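Local coordinates for protein putative cytochrome P450 154A1 (Streptomyces coelicolor, PDB 1ODO) that is a putative cytochrome P450, a mostly helical haem protein, holding an iron protoporphyrin IX and, in this crystal, 4-phenyl-1H-imidazole beside it, at residues A357-A360 with R361-T365; V364-A367 with L368-L371. All blocks are in the same frame, centred on the assembly; numbering follows the deposited sequence.

Contact 1: residues A357-A360 with R361-T365. With HEM (protoporphyrin IX containing Fe), chain B.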
ATOM      1  N   ALA A 357       8.394   2.089   3.600  1.00 11.05           N
ATOM      2  CA  ALA A 357       8.988   2.444   2.314  1.00 10.65           C
ATOM      3  C   ALA A 357      10.359   1.840   2.010  1.00 10.76           C
ATOM      4  O   ALA A 357      10.543   1.225   0.963  1.00 10.73           O
ATOM      5  CB  ALA A 357       9.047   3.971   2.168  1.00 10.39           C
ATOM      6  N   PRO A 358      11.343   2.009   2.912  1.00 12.18           N
ATOM      7  CA  PRO A 358      12.660   1.437   2.618  1.00 12.42           C
ATOM      8  C   PRO A 358      12.670  -0.082   2.469  1.00 13.28           C
ATOM      9  O   PRO A 358      13.393  -0.621   1.629  1.00 12.85           O
ATOM     10  CB  PRO A 358      13.529   1.938   3.781  1.00 14.37           C
ATOM     11  CG  PRO A 358      12.550   2.132   4.892  1.00 15.27           C
ATOM     12  CD  PRO A 358      11.352   2.737   4.195  1.00 11.51           C
ATOM     13  N   LEU A 359      11.863  -0.768   3.273  1.00 12.69           N
ATOM     14  CA  LEU A 359      11.788  -2.225   3.215  1.00 14.01           C
ATOM     15  C   LEU A 359      11.082  -2.664   1.931  1.00 12.82           C
ATOM     16  O   LEU A 359      11.531  -3.585   1.251  1.00 13.43           O
ATOM     17  CB  LEU A 359      11.044  -2.770   4.444  1.00 15.14           C
ATOM     18  CG  LEU A 359      10.948  -4.297   4.550  1.00 16.46           C
ATOM     19  CD1 LEU A 359      12.343  -4.909   4.479  1.00 15.06           C
ATOM     20  CD2 LEU A 359      10.260  -4.682   5.852  1.00 15.17           C
ATOM     21  N   ALA A 360       9.978  -2.000   1.597  1.00 11.98           N
ATOM     22  CA  ALA A 360       9.236  -2.343   0.384  1.00 10.90           C
ATOM     23  C   ALA A 360      10.130  -2.138  -0.837  1.00 11.56           C
ATOM     24  O   ALA A 360      10.198  -2.988  -1.724  1.00 11.30           O
ATOM     25  CB  ALA A 360       7.977  -1.481   0.264  1.00 12.48           C
ATOM     26  N   ARG A 361      10.822  -1.004  -0.881  1.00 13.19           N
ATOM     27  CA  ARG A 361      11.702  -0.724  -2.006  1.00 13.17           C
ATOM     28  C   ARG A 361      12.746  -1.834  -2.140  1.00 13.99           C
ATOM     29  O   ARG A 361      12.994  -2.327  -3.239  1.00 13.57           O
ATOM     30  CB  ARG A 361      12.368   0.646  -1.825  1.00 13.26           C
ATOM     31  CG  ARG A 361      11.461   1.817  -2.225  1.00 12.21           C
ATOM     32  CD  ARG A 361      12.019   3.169  -1.795  1.00 13.04           C
ATOM     33  NE  ARG A 361      11.450   4.258  -2.590  1.00 13.08           N
ATOM     34  CZ  ARG A 361      11.116   5.454  -2.110  1.00 13.55           C
ATOM     35  NH1 ARG A 361      11.283   5.733  -0.822  1.00 14.16           N
ATOM     36  NH2 ARG A 361      10.627   6.377  -2.927  1.00 14.16           N
ATOM     37  N   MET A 362      13.333  -2.251  -1.021  1.00 13.90           N
ATOM     38  CA  MET A 362      14.338  -3.306  -1.068  1.00 13.88           C
ATOM     39  C   MET A 362      13.739  -4.622  -1.557  1.00 13.35           C
ATOM     40  O   MET A 362      14.325  -5.300  -2.399  1.00 13.18           O
ATOM     41  CB  MET A 362      14.982  -3.511   0.307  1.00 15.80           C
ATOM     42  CG  MET A 362      16.159  -4.478   0.269  1.00 18.06           C
ATOM     43  SD  MET A 362      17.067  -4.550   1.824  1.00 23.48           S
ATOM     44  CE  MET A 362      15.907  -5.465   2.801  1.00 18.38           C
ATOM     45  N   GLU A 363      12.569  -4.979  -1.034  1.00 12.66           N
ATOM     46  CA  GLU A 363      11.902  -6.213  -1.429  1.00 12.89           C
ATOM     47  C   GLU A 363      11.692  -6.294  -2.934  1.00 12.29           C
ATOM     48  O   GLU A 363      12.016  -7.299  -3.563  1.00 11.11           O
ATOM     49  CB  GLU A 363      10.537  -6.338  -0.740  1.00 13.53           C
ATOM     50  CG  GLU A 363      10.599  -6.735   0.728  1.00 16.57           C
ATOM     51  CD  GLU A 363       9.220  -6.947   1.331  1.00 18.22           C
ATOM     52  OE1 GLU A 363       8.363  -7.555   0.655  1.00 18.54           O
ATOM     53  OE2 GLU A 363       8.996  -6.523   2.483  1.00 19.86           O
ATOM     54  N   VAL A 364      11.147  -5.229  -3.512  1.00 12.09           N
ATOM     55  CA  VAL A 364      10.893  -5.204  -4.946  1.00 11.20           C
ATOM     56  C   VAL A 364      12.156  -5.192  -5.798  1.00 11.34           C
ATOM     57  O   VAL A 364      12.244  -5.922  -6.785  1.00 12.73           O
ATOM     58  CB  VAL A 364      10.017  -3.999  -5.336  1.00 10.77           C
ATOM     59  CG1 VAL A 364       9.662  -4.073  -6.811  1.00 11.39           C
ATOM     60  CG2 VAL A 364       8.751  -3.981  -4.486  1.00 12.39           C
ATOM     61  N   THR A 365      13.134  -4.372  -5.432  1.00 11.36           N
ATOM     62  CA  THR A 365      14.363  -4.319  -6.216  1.00 13.93           C
ATOM     63  C   THR A 365      15.056  -5.684  -6.208  1.00 14.62           C
ATOM     64  O   THR A 365      15.504  -6.163  -7.250  1.00 13.88           O
ATOM     65  CB  THR A 365      15.331  -3.221  -5.699  1.00 16.56           C
ATOM     66  OG1 THR A 365      15.707  -3.498  -4.347  1.00 21.23           O
ATOM     67  CG2 THR A 365      14.657  -1.852  -5.761  1.00 15.14           C
TER
HETATM   68  CHA HEM B1407       1.420   4.338   5.475  1.00 13.23           C
HETATM   69  CHB HEM B1407       3.870   0.404   6.784  1.00 10.62           C
HETATM   70  CHC HEM B1407       4.390  -0.825   2.144  1.00 11.97           C
HETATM   71  CHD HEM B1407       1.924   3.093   0.857  1.00 10.84           C
HETATM   72  C1A HEM B1407       2.048   3.398   6.256  1.00 11.83           C
HETATM   73  C2A HEM B1407       2.127   3.401   7.713  1.00 12.21           C
HETATM   74  C3A HEM B1407       2.804   2.303   8.079  1.00 12.56           C
HETATM   75  C4A HEM B1407       3.175   1.583   6.869  1.00 11.45           C
HETATM   76  CMA HEM B1407       3.149   1.840   9.506  1.00 12.77           C
HETATM   77  CAA HEM B1407       1.519   4.495   8.616  1.00 11.43           C
HETATM   78  CBA HEM B1407       2.476   5.695   8.742  1.00 13.19           C
HETATM   79  CGA HEM B1407       1.972   6.851   9.604  1.00 12.61           C
HETATM   80  O1A HEM B1407       0.713   7.084   9.547  1.00 11.97           O
HETATM   81  O2A HEM B1407       2.789   7.477  10.277  1.00 13.65           O
HETATM   82  C1B HEM B1407       4.219  -0.278   5.649  1.00 10.88           C
HETATM   83  C2B HEM B1407       4.950  -1.533   5.639  1.00 12.30           C
HETATM   84  C3B HEM B1407       5.102  -1.886   4.331  1.00 12.00           C
HETATM   85  C4B HEM B1407       4.470  -0.862   3.529  1.00 10.76           C
HETATM   86  CMB HEM B1407       5.435  -2.278   6.901  1.00 12.41           C
HETATM   87  CAB HEM B1407       5.797  -3.127   3.737  1.00 11.92           C
HETATM   88  CBB HEM B1407       7.313  -3.187   3.987  1.00 17.57           C
HETATM   89  C1C HEM B1407       3.764   0.154   1.385  1.00 10.22           C
HETATM   90  C2C HEM B1407       3.696   0.139  -0.085  1.00 10.85           C
HETATM   91  C3C HEM B1407       2.998   1.238  -0.449  1.00  9.99           C
HETATM   92  C4C HEM B1407       2.642   1.930   0.772  1.00 10.72           C
HETATM   93  CMC HEM B1407       4.333  -0.982  -0.964  1.00  8.45           C
HETATM   94  CAC HEM B1407       2.585   1.763  -1.850  1.00 10.21           C
HETATM   95  CBC HEM B1407       3.672   1.792  -2.930  1.00  9.07           C
HETATM   96  C1D HEM B1407       1.562   3.777   1.984  1.00 12.34           C
HETATM   97  C2D HEM B1407       0.786   4.995   2.017  1.00 12.80           C
HETATM   98  C3D HEM B1407       0.634   5.344   3.316  1.00 12.54           C
HETATM   99  C4D HEM B1407       1.330   4.348   4.098  1.00 13.26           C
HETATM  100  CMD HEM B1407       0.239   5.717   0.769  1.00 12.79           C
HETATM  101  CAD HEM B1407      -0.158   6.553   3.841  1.00 16.04           C
HETATM  102  CBD HEM B1407       0.420   7.951   3.599  1.00 17.12           C
HETATM  103  CGD HEM B1407      -0.583   8.940   4.153  1.00 16.08           C
HETATM  104  O1D HEM B1407      -1.232   9.635   3.362  1.00 14.98           O
HETATM  105  O2D HEM B1407      -0.722   8.954   5.398  1.00 17.29           O
HETATM  106  NA  HEM B1407       2.699   2.288   5.774  1.00 11.11           N
HETATM  107  NB  HEM B1407       3.929   0.109   4.345  1.00 10.62           N
HETATM  108  NC  HEM B1407       3.118   1.259   1.880  1.00 10.01           N
HETATM  109  ND  HEM B1407       1.890   3.379   3.277  1.00 11.20           N
HETATM  110 FE   HEM B1407       2.912   1.779   3.813  1.00 11.03          FE
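Leu-359 meets both Met-362 and Glu-363 one turn on in helix 357-374, the L helix of cytochromes P450, which follows the haem-binding cysteine loop and packs against the haem. CB lies 3.8 Å from the haem vinyl carbon CBB. CG, placed anti to the backbone N (chi1 -177°), also lies near CBB and faces the carboxylate of Glu-363, with OE2 at 3.6 Å. At the tip the two methyls diverge: CD1 touches Met-362 CE at 4.0 Å, where the methionine bends at its last torsion (chi3 74°), while CD2 lies 3.8 Å from CBB. Val-152 and Leu-156 of helix 147-157 also touch this leucine.

Ala-360 also meets the haem, its N 3.8 Å from CBB and its CB 3.9 Å from the ring methyl CMC. On a different face Arg-361 runs extended from CG to NE, and its NH1 passes obliquely by Ala-357 CB; NE forms a salt bridge with Glu-280. Four i to i+4 backbone bonds hold the turn, the straightest being Val-364 N to Ala-360 O at 3.0 Å and 172°.

Glu-363 OE2 comes within 4.0 Å of haem CBB, so a buried carboxylate oxygen borders leucine and vinyl carbons, which would probably disfavour its charge unless other polar groups compensate. This helix gives the haem van der Waals contacts, OE2 included; Tyr-319 and Arg-295 are among the groups hydrogen-bonded to it.

Contact 2: residues V364-A367 with L368-L371; sequences VTLA and LESL
Val-364 sets CG1 anti to its own nitrogen (chi1 -175°), and Leu-368 swings CG to the side opposite its carbonyl carbon (chi1 -68°); the two side chains therefore run side by side in the same direction, CG1 and CD1 4.2 Å apart. This is an i to i+4 apolar ridge on the α-helix 357-374 of the cytochrome P450 fold. Leu-368 CG also rests against Val-364 O at 3.2 Å, the same oxygen that accepts the backbone N-H of Leu-368. Helix 247-260 covers the ridge, Ile-251 meeting Val-364 and Val-255 meeting Leu-368; Trp-275 touches Leu-368 as well.

The Glu-369 side is built differently. Glu-369 extends beyond CG, and its OE1 stands 4.2 Å from Leu-366 CD2, the two chains crossing at a slant. Backbone bonds from Glu-369 N to Thr-365 O and from Ser-370 N to Leu-366 O leave both carbonyls able to take a second donor, a water at each. The water on Thr-365 O also donates to Glu-369 OE1, both bonds weak. The other water gives one proton to Leu-366 O at 3.0 Å and one to Glu-369 OE1 at 3.2 Å, tying the carboxylate to the backbone.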
ATOM      1  N   VAL A 364      11.147  -5.229  -3.512  1.00 12.09           N
ATOM      2  CA  VAL A 364      10.893  -5.204  -4.946  1.00 11.20           C
ATOM      3  C   VAL A 364      12.156  -5.192  -5.798  1.00 11.34           C
ATOM      4  O   VAL A 364      12.244  -5.922  -6.785  1.00 12.73           O
ATOM      5  CB  VAL A 364      10.017  -3.999  -5.336  1.00 10.77           C
ATOM      6  CG1 VAL A 364       9.662  -4.073  -6.811  1.00 11.39           C
ATOM      7  CG2 VAL A 364       8.751  -3.981  -4.486  1.00 12.39           C
ATOM      8  N   THR A 365      13.134  -4.372  -5.432  1.00 11.36           N
ATOM      9  CA  THR A 365      14.363  -4.319  -6.216  1.00 13.93           C
ATOM     10  C   THR A 365      15.056  -5.684  -6.208  1.00 14.62           C
ATOM     11  O   THR A 365      15.504  -6.163  -7.250  1.00 13.88           O
ATOM     12  CB  THR A 365      15.331  -3.221  -5.699  1.00 16.56           C
ATOM     13  OG1 THR A 365      15.707  -3.498  -4.347  1.00 21.23           O
ATOM     14  CG2 THR A 365      14.657  -1.852  -5.761  1.00 15.14           C
ATOM     15  N   LEU A 366      15.121  -6.318  -5.041  1.00 14.39           N
ATOM     16  CA  LEU A 366      15.757  -7.630  -4.927  1.00 15.49           C
ATOM     17  C   LEU A 366      14.992  -8.683  -5.727  1.00 15.81           C
ATOM     18  O   LEU A 366      15.590  -9.505  -6.430  1.00 15.13           O
ATOM     19  CB  LEU A 366      15.833  -8.062  -3.460  1.00 14.76           C
ATOM     20  CG  LEU A 366      16.922  -7.402  -2.610  1.00 17.03           C
ATOM     21  CD1 LEU A 366      16.821  -7.900  -1.182  1.00 16.38           C
ATOM     22  CD2 LEU A 366      18.297  -7.734  -3.190  1.00 15.85           C
ATOM     23  N   ALA A 367      13.666  -8.657  -5.621  1.00 15.63           N
ATOM     24  CA  ALA A 367      12.837  -9.614  -6.340  1.00 15.19           C
ATOM     25  C   ALA A 367      13.059  -9.489  -7.845  1.00 15.43           C
ATOM     26  O   ALA A 367      13.246 -10.490  -8.535  1.00 13.54           O
ATOM     27  CB  ALA A 367      11.366  -9.394  -6.000  1.00 15.87           C
ATOM     28  N   LEU A 368      13.054  -8.261  -8.355  1.00 13.71           N
ATOM     29  CA  LEU A 368      13.258  -8.048  -9.786  1.00 15.13           C
ATOM     30  C   LEU A 368      14.602  -8.576 -10.266  1.00 15.47           C
ATOM     31  O   LEU A 368      14.672  -9.298 -11.258  1.00 14.84           O
ATOM     32  CB  LEU A 368      13.155  -6.562 -10.133  1.00 14.01           C
ATOM     33  CG  LEU A 368      11.778  -5.914  -9.983  1.00 15.86           C
ATOM     34  CD1 LEU A 368      11.878  -4.441 -10.358  1.00 16.23           C
ATOM     35  CD2 LEU A 368      10.766  -6.626 -10.872  1.00 14.55           C
ATOM     36  N   GLU A 369      15.661  -8.207  -9.555  1.00 17.29           N
ATOM     37  CA  GLU A 369      17.013  -8.631  -9.896  1.00 18.10           C
ATOM     38  C   GLU A 369      17.135 -10.147  -9.962  1.00 18.55           C
ATOM     39  O   GLU A 369      17.665 -10.695 -10.929  1.00 18.19           O
ATOM     40  CB  GLU A 369      18.007  -8.076  -8.872  1.00 19.88           C
ATOM     41  CG  GLU A 369      19.439  -8.533  -9.084  1.00 26.79           C
ATOM     42  CD  GLU A 369      20.412  -7.863  -8.136  1.00 29.88           C
ATOM     43  OE1 GLU A 369      20.183  -7.905  -6.910  1.00 34.13           O
ATOM     44  OE2 GLU A 369      21.412  -7.296  -8.621  1.00 34.27           O
ATOM     45  N   SER A 370      16.630 -10.819  -8.934  1.00 17.99           N
ATOM     46  CA  SER A 370      16.682 -12.274  -8.866  1.00 18.38           C
ATOM     47  C   SER A 370      15.835 -12.943  -9.947  1.00 18.07           C
ATOM     48  O   SER A 370      16.296 -13.861 -10.624  1.00 17.73           O
ATOM     49  CB  SER A 370      16.222 -12.737  -7.479  1.00 18.95           C
ATOM     50  OG  SER A 370      16.278 -14.148  -7.355  1.00 22.17           O
ATOM     51  N   LEU A 371      14.602 -12.473 -10.113  1.00 17.29           N
ATOM     52  CA  LEU A 371      13.691 -13.027 -11.106  1.00 17.58           C
ATOM     53  C   LEU A 371      14.205 -12.937 -12.543  1.00 18.34           C
ATOM     54  O   LEU A 371      14.300 -13.949 -13.243  1.00 19.03           O
ATOM     55  CB  LEU A 371      12.334 -12.328 -11.013  1.00 18.23           C
ATOM     56  CG  LEU A 371      11.263 -12.814 -11.994  1.00 18.67           C
ATOM     57  CD1 LEU A 371      10.891 -14.253 -11.670  1.00 19.21           C
ATOM     58  CD2 LEU A 371      10.036 -11.919 -11.901  1.00 17.29           C
TER
HETATM   59  O   HOH W   1      18.521  -5.600  -6.839  1.00 29.93           O
HETATM   60  O   HOH W   2      18.383 -10.247  -5.654  1.00 27.44           O

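How the contacts relate
Contacts 1 and 2 are successive portions of one helix, 357-374, with centres about 10 Å apart and Val-364 and Thr-365 common to both. Contact 1 comes first along the chain and lies against the haem, its centre about 12 Å from the centre of the chain; contact 2 follows, its centre about 18 Å from that point and on the same side of it. The helix thus carries the packing from the cofactor outward. Helices 247-260 and 108-131 touch side chains of both contacts, whereas helix 147-157 touches contact 1 and helix 140-145 contact 2. One unbroken helix therefore runs from the haem edge outward between the same flanking helices.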